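Local coordinates for protein 11R-lipoxygenase (Gersemia fruticosa, PDB 3VF1) that probably inserts molecular oxygen into polyunsaturated fatty acids, using a single non-heme iron, as a calcium-regulated lipoxygenase, at residues 643-648 / 660-665. Sequence-based numbering, arbitrary orientation.
Sequences GDYADN and AKFKSN
F662 and K663, neighbours on helix 653-676, meet the loop at G643 in two different ways, a small example of a helix meeting irregular chain through an aromatic ring and, separately, the methylenes of a lysine. The backbones come near each other at G643 and K663, whose CA atoms lie 5.5 Å apart. F662 points toward the loop; its CG is anti to the backbone N (chi1 -172°), which carries the ring away from the helix to G643, where CE2 lies 4.0 Å from the glycine CA. The same ring carbon, F662 CE2, also meets Y645, whose OH lies 3.8 Å away. The two aromatic side chains cross at about a right angle, and their rings touch obliquely, Y645 CE2 lying 4.2 Å from F662 CD2. The tyrosine ring also folds back over its own loop, with G643 C 4.1 Å above the ring plane and offset toward its rim. The Y645 hydroxyl is hydrogen-bonded to H424, which anchors the polar end of the ring. K663 meets a different part of the glycine, its carbonyl oxygen. Its chain, bent at chi3 (67°), runs past the carbonyl, with CD 3.5 Å from G643 O, a van der Waals approach by methylenes. The ammonium group goes on toward D644, but K663 NZ and D644 OD1 remain 5.0 Å apart, so any attraction is at most long-range. Behind the contact, F662 stacks on F506 of helix 491-514, which Y645 also touches. The arrangement is that of a loop between helices 619-632 and 653-676 folding back onto the second of them, within the largely helical lipoxygenase domain and away from its iron site.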
loop_
_atom_site.group_PDB
_atom_site.type_symbol
_atom_site.label_atom_id
_atom_site.label_comp_id
_atom_site.label_asym_id
_atom_site.label_seq_id
_atom_site.Cartn_x
_atom_site.Cartn_y
_atom_site.Cartn_z
ATOM N N GLY A 643 13.030 2.830 -5.623
ATOM C CA GLY A 643 14.177 3.499 -6.211
ATOM C C GLY A 643 14.433 3.084 -7.648
ATOM O O GLY A 643 15.074 3.814 -8.403
ATOM N N ASP A 644 13.936 1.912 -8.028
ATOM C CA ASP A 644 14.095 1.422 -9.391
ATOM C C ASP A 644 13.074 2.082 -10.309
ATOM O O ASP A 644 11.940 1.620 -10.427
ATOM C CB ASP A 644 13.942 -0.099 -9.440
ATOM C CG ASP A 644 14.020 -0.648 -10.851
ATOM O OD1 ASP A 644 14.599 0.029 -11.725
ATOM O OD2 ASP A 644 13.504 -1.760 -11.084
ATOM N N TYR A 645 13.489 3.166 -10.956
ATOM C CA TYR A 645 12.615 3.926 -11.841
ATOM C C TYR A 645 12.962 3.653 -13.301
ATOM O O TYR A 645 13.470 4.528 -14.001
ATOM C CB TYR A 645 12.748 5.420 -11.550
ATOM C CG TYR A 645 12.268 5.830 -10.175
ATOM C CD1 TYR A 645 10.996 5.489 -9.729
ATOM C CD2 TYR A 645 13.089 6.554 -9.320
ATOM C CE1 TYR A 645 10.553 5.866 -8.472
ATOM C CE2 TYR A 645 12.655 6.933 -8.062
ATOM C CZ TYR A 645 11.388 6.586 -7.644
ATOM O OH TYR A 645 10.956 6.962 -6.394
ATOM N N ALA A 646 12.687 2.435 -13.756
ATOM C CA ALA A 646 12.997 2.046 -15.128
ATOM C C ALA A 646 12.108 2.784 -16.122
ATOM O O ALA A 646 12.556 3.167 -17.202
ATOM C CB ALA A 646 12.845 0.543 -15.297
ATOM N N ASP A 647 10.847 2.984 -15.750
ATOM C CA ASP A 647 9.902 3.705 -16.596
ATOM C C ASP A 647 9.918 5.192 -16.259
ATOM O O ASP A 647 8.870 5.823 -16.126
ATOM C CB ASP A 647 8.494 3.139 -16.414
ATOM C CG ASP A 647 8.389 1.688 -16.842
ATOM O OD1 ASP A 647 9.444 1.034 -16.987
ATOM O OD2 ASP A 647 7.254 1.201 -17.029
ATOM N N ASN A 648 11.121 5.744 -16.129
ATOM C CA ASN A 648 11.304 7.124 -15.692
ATOM C C ASN A 648 10.709 8.143 -16.659
ATOM O O ASN A 648 10.940 8.081 -17.867
ATOM C CB ASN A 648 12.792 7.413 -15.495
ATOM C CG ASN A 648 13.045 8.805 -14.972
ATOM O OD1 ASN A 648 12.205 9.383 -14.283
ATOM N ND2 ASN A 648 14.205 9.355 -15.297
ATOM N N ALA A 660 19.501 9.238 -8.449
ATOM C CA ALA A 660 20.685 8.410 -8.251
ATOM C C ALA A 660 21.169 8.501 -6.806
ATOM O O ALA A 660 21.590 7.506 -6.220
ATOM C CB ALA A 660 21.788 8.826 -9.211
ATOM N N LYS A 661 21.109 9.702 -6.242
ATOM C CA LYS A 661 21.474 9.918 -4.847
ATOM C C LYS A 661 20.522 9.134 -3.950
ATOM O O LYS A 661 20.921 8.576 -2.925
ATOM C CB LYS A 661 21.404 11.409 -4.522
ATOM C CG LYS A 661 21.583 11.758 -3.052
ATOM C CD LYS A 661 21.200 13.209 -2.802
ATOM C CE LYS A 661 21.181 13.544 -1.322
ATOM N NZ LYS A 661 20.545 14.868 -1.073
ATOM N N PHE A 662 19.256 9.105 -4.355
ATOM C CA PHE A 662 18.224 8.341 -3.669
ATOM C C PHE A 662 18.611 6.864 -3.615
ATOM O O PHE A 662 18.641 6.259 -2.543
ATOM C CB PHE A 662 16.895 8.530 -4.409
ATOM C CG PHE A 662 15.701 7.946 -3.708
ATOM C CD1 PHE A 662 15.489 8.157 -2.355
ATOM C CD2 PHE A 662 14.767 7.212 -4.420
ATOM C CE1 PHE A 662 14.375 7.625 -1.726
ATOM C CE2 PHE A 662 13.654 6.682 -3.798
ATOM C CZ PHE A 662 13.457 6.890 -2.451
ATOM N N LYS A 663 18.924 6.293 -4.774
ATOM C CA LYS A 663 19.307 4.887 -4.860
ATOM C C LYS A 663 20.554 4.589 -4.031
ATOM O O LYS A 663 20.702 3.492 -3.494
ATOM C CB LYS A 663 19.548 4.487 -6.317
ATOM C CG LYS A 663 18.314 4.599 -7.200
ATOM C CD LYS A 663 18.570 4.068 -8.602
ATOM C CE LYS A 663 18.813 2.567 -8.597
ATOM N NZ LYS A 663 18.897 2.014 -9.976
ATOM N N SER A 664 21.450 5.564 -3.931
ATOM C CA SER A 664 22.679 5.390 -3.164
ATOM C C SER A 664 22.376 5.376 -1.669
ATOM O O SER A 664 22.986 4.624 -0.909
ATOM C CB SER A 664 23.677 6.502 -3.485
ATOM O OG SER A 664 24.887 6.325 -2.765
ATOM N N ASN A 665 21.431 6.211 -1.251
ATOM C CA ASN A 665 21.021 6.251 0.145
ATOM C C ASN A 665 20.274 4.982 0.538
ATOM O O ASN A 665 20.377 4.519 1.673
ATOM C CB ASN A 665 20.146 7.476 0.414
ATOM C CG ASN A 665 20.936 8.768 0.408
ATOM O OD1 ASN A 665 22.153 8.766 0.590
ATOM N ND2 ASN A 665 20.244 9.883 0.208
#